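PDB 1O1Z: glycerophosphodiester phosphodiesterase from Thermotoga maritima, which belongs to the glycerophosphoryl diester phosphodiesterase family, whose members adopt a TIM-barrel fold. Local coordinates for residues 20-25 / 223-228. Residues are numbered along the deposited sequence; the frame is centred on the assembly and turned at random.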
ATOM      1  N   GLY A  20      -7.836   1.344   3.881  1.00  8.03           N
ATOM      2  CA  GLY A  20      -8.579   1.115   5.110  1.00  8.54           C
ATOM      3  C   GLY A  20      -9.538  -0.061   4.978  1.00  9.44           C
ATOM      4  O   GLY A  20      -9.320  -0.943   4.155  1.00  9.69           O
ATOM      5  N   TYR A  21     -10.595  -0.073   5.792  1.00  9.63           N
ATOM      6  CA  TYR A  21     -11.616  -1.110   5.715  1.00  8.76           C
ATOM      7  C   TYR A  21     -12.594  -0.664   4.639  1.00 10.02           C
ATOM      8  O   TYR A  21     -13.721  -0.251   4.917  1.00 10.06           O
ATOM      9  CB  TYR A  21     -12.311  -1.294   7.058  1.00 10.86           C
ATOM     10  CG  TYR A  21     -13.121  -2.566   7.213  1.00  9.69           C
ATOM     11  CD1 TYR A  21     -13.453  -3.362   6.114  1.00  9.20           C
ATOM     12  CD2 TYR A  21     -13.558  -2.960   8.453  1.00 11.86           C
ATOM     13  CE1 TYR A  21     -14.178  -4.510   6.254  1.00 10.82           C
ATOM     14  CE2 TYR A  21     -14.292  -4.114   8.610  1.00 11.03           C
ATOM     15  CZ  TYR A  21     -14.597  -4.890   7.516  1.00 12.82           C
ATOM     16  OH  TYR A  21     -15.324  -6.054   7.682  1.00 15.46           O
ATOM     17  N   SER A  22     -12.148  -0.765   3.392  1.00  8.53           N
ATOM     18  CA  SER A  22     -12.850  -0.105   2.294  1.00  8.65           C
ATOM     19  C   SER A  22     -14.078  -0.876   1.806  1.00 11.08           C
ATOM     20  O   SER A  22     -14.857  -0.332   1.063  1.00 11.16           O
ATOM     21  CB  SER A  22     -11.871   0.183   1.159  1.00 11.87           C
ATOM     22  OG  SER A  22     -11.306  -1.016   0.668  1.00 12.57           O
ATOM     23  N   ALA A  23     -14.238  -2.141   2.198  1.00 10.82           N
ATOM     24  CA  ALA A  23     -15.481  -2.875   1.872  1.00 10.46           C
ATOM     25  C   ALA A  23     -16.693  -2.304   2.600  1.00 11.74           C
ATOM     26  O   ALA A  23     -17.849  -2.480   2.143  1.00 14.12           O
ATOM     27  CB  ALA A  23     -15.351  -4.345   2.196  1.00 11.09           C
ATOM     28  N   LYS A  24     -16.465  -1.678   3.751  1.00 12.20           N
ATOM     29  CA  LYS A  24     -17.557  -1.185   4.603  1.00 11.00           C
ATOM     30  C   LYS A  24     -17.595   0.339   4.813  1.00 12.11           C
ATOM     31  O   LYS A  24     -18.640   0.887   5.187  1.00 13.04           O
ATOM     32  CB  LYS A  24     -17.506  -1.872   5.969  1.00 12.13           C
ATOM     33  CG  LYS A  24     -17.900  -3.345   5.946  1.00 17.77           C
ATOM     34  CD  LYS A  24     -18.143  -3.878   7.372  1.00 20.54           C
ATOM     35  CE  LYS A  24     -18.669  -5.330   7.359  0.65 24.03           C
ATOM     36  NZ  LYS A  24     -19.303  -5.750   8.660  0.65 26.90           N
ATOM     37  N   TYR A  25     -16.465   1.002   4.582  1.00 10.23           N
ATOM     38  CA  TYR A  25     -16.324   2.428   4.816  1.00 10.22           C
ATOM     39  C   TYR A  25     -15.654   3.077   3.620  1.00 12.00           C
ATOM     40  O   TYR A  25     -14.919   2.431   2.872  1.00 12.39           O
ATOM     41  CB  TYR A  25     -15.506   2.660   6.084  1.00 10.10           C
ATOM     42  CG  TYR A  25     -16.154   2.009   7.278  1.00  9.50           C
ATOM     43  CD1 TYR A  25     -17.211   2.625   7.933  1.00 13.35           C
ATOM     44  CD2 TYR A  25     -15.787   0.722   7.681  1.00 12.04           C
ATOM     45  CE1 TYR A  25     -17.845   1.996   9.007  1.00 14.65           C
ATOM     46  CE2 TYR A  25     -16.401   0.103   8.748  1.00 15.16           C
ATOM     47  CZ  TYR A  25     -17.424   0.735   9.406  1.00 14.86           C
ATOM     48  OH  TYR A  25     -18.046   0.084  10.464  1.00 18.51           O
ATOM     49  N   ILE A 223      -3.114  -7.610   1.421  1.00  8.32           N
ATOM     50  CA  ILE A 223      -3.778  -6.346   1.324  1.00  7.76           C
ATOM     51  C   ILE A 223      -5.180  -6.640   0.826  1.00  8.44           C
ATOM     52  O   ILE A 223      -5.355  -7.218  -0.246  1.00  9.11           O
ATOM     53  CB  ILE A 223      -2.982  -5.411   0.379  1.00  9.90           C
ATOM     54  CG1 ILE A 223      -1.595  -5.128   0.962  1.00 13.61           C
ATOM     55  CG2 ILE A 223      -3.779  -4.148   0.067  1.00 14.51           C
ATOM     56  CD1 ILE A 223      -0.588  -4.592  -0.029  1.00 16.46           C
ATOM     57  N   THR A 224      -6.193  -6.320   1.632  1.00  7.17           N
ATOM     58  CA  THR A 224      -7.562  -6.723   1.376  1.00  6.66           C
ATOM     59  C   THR A 224      -8.541  -5.619   1.714  1.00  8.60           C
ATOM     60  O   THR A 224      -8.286  -4.825   2.614  1.00  8.89           O
ATOM     61  CB  THR A 224      -7.905  -7.972   2.254  1.00  7.32           C
ATOM     62  OG1 THR A 224      -9.251  -8.406   1.995  1.00  8.17           O
ATOM     63  CG2 THR A 224      -7.844  -7.672   3.751  1.00  9.90           C
ATOM     64  N   ASP A 225      -9.671  -5.586   1.010  1.00  8.54           N
ATOM     65  CA  ASP A 225     -10.775  -4.710   1.392  1.00  9.70           C
ATOM     66  C   ASP A 225     -11.604  -5.281   2.561  1.00  9.13           C
ATOM     67  O   ASP A 225     -12.293  -4.549   3.263  1.00  9.59           O
ATOM     68  CB  ASP A 225     -11.706  -4.472   0.219  1.00  9.90           C
ATOM     69  CG  ASP A 225     -11.009  -3.955  -1.011  1.00 15.32           C
ATOM     70  OD1 ASP A 225     -10.116  -3.087  -0.883  1.00 15.78           O
ATOM     71  OD2 ASP A 225     -11.339  -4.345  -2.171  1.00 17.37           O
ATOM     72  N   GLU A 226     -11.557  -6.598   2.724  1.00  8.31           N
ATOM     73  CA  GLU A 226     -12.414  -7.345   3.650  1.00  8.40           C
ATOM     74  C   GLU A 226     -11.664  -7.657   4.932  1.00  8.67           C
ATOM     75  O   GLU A 226     -11.305  -8.800   5.225  1.00  9.81           O
ATOM     76  CB  GLU A 226     -12.912  -8.618   2.974  1.00 10.61           C
ATOM     77  CG  GLU A 226     -13.862  -8.370   1.821  1.00 12.71           C
ATOM     78  CD  GLU A 226     -15.283  -7.997   2.259  1.00 13.41           C
ATOM     79  OE1 GLU A 226     -15.599  -7.979   3.480  1.00 14.45           O
ATOM     80  OE2 GLU A 226     -16.108  -7.723   1.367  1.00 21.47           O
ATOM     81  N   VAL A 227     -11.445  -6.607   5.727  1.00  9.77           N
ATOM     82  CA  VAL A 227     -10.588  -6.729   6.889  1.00  9.66           C
ATOM     83  C   VAL A 227     -11.055  -7.747   7.922  1.00  7.76           C
ATOM     84  O   VAL A 227     -10.285  -8.620   8.341  1.00  9.39           O
ATOM     85  CB  VAL A 227     -10.350  -5.360   7.565  1.00 11.90           C
ATOM     86  CG1 VAL A 227      -9.576  -5.525   8.845  1.00 11.32           C
ATOM     87  CG2 VAL A 227      -9.648  -4.421   6.611  1.00 13.69           C
ATOM     88  N   GLU A 228     -12.312  -7.671   8.369  1.00  8.27           N
ATOM     89  CA  GLU A 228     -12.767  -8.601   9.406  1.00  9.36           C
ATOM     90  C   GLU A 228     -12.679 -10.049   8.943  1.00 10.30           C
ATOM     91  O   GLU A 228     -12.287 -10.921   9.694  1.00 10.97           O
ATOM     92  CB  GLU A 228     -14.214  -8.326   9.829  0.65 12.77           C
ATOM     93  CG  GLU A 228     -14.446  -7.034  10.590  0.65 15.99           C
ATOM     94  CD  GLU A 228     -15.935  -6.767  10.811  0.65 18.35           C
ATOM     95  OE1 GLU A 228     -16.444  -7.182  11.873  0.65 24.92           O
ATOM     96  OE2 GLU A 228     -16.612  -6.183   9.918  0.65 15.78           O
TER
HETATM   97  O   HOH W   1     -14.689  -8.243   6.078  1.00 10.96           O
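The ring of Y21 lies flat against V227: CB of V227 stands 3.9 Å from the ring centroid and only 8° off the ring normal, a CH-pi contact over the face. Y21 CG sits anti to the backbone N (chi1 -164°), which carries the phenol along the start of helix 227-232. D225 O lies at the ring edge, 3.3 Å from Y21 CD1. It also accepts a hydrogen bond from A23 N. D225 N pairs with N207. In the TIM barrel, 20-25 follows strand 14-18, while 223-228 runs from the end of the neighbouring parallel strand 221-224 into helix 227-232. These two strands pair to close the barrel, and the contact lies beyond their C-terminal ends, between the loop after the first and the turn into the helix after the last. There S22 OG approaches D225 OD1, but the angle is too poor for a hydrogen bond; each bonds instead to H18, through its carbonyl O and ND1 respectively.

On the side of the exposed K24 and the partly exposed E228 the contact rests on polar side-chain ends rather than close apolar packing. Y21 OH donates to E228 OE2 at 2.6 Å, meeting the anti lone pair of that carboxylate oxygen, with the carboxylate plane turned 77° from the ring. K24, extended beyond CG, brings NZ to the syn lone pair of E228 OE2 at 3.0 Å, forming a salt bridge; two donors thus grip OE2, which probably favours the ionised carboxylate. This outer grip is less certain, since K24 and E228 were each modelled in two conformers. One water donates to both Y21 OH and E226 OE1, 2.8 Å from each.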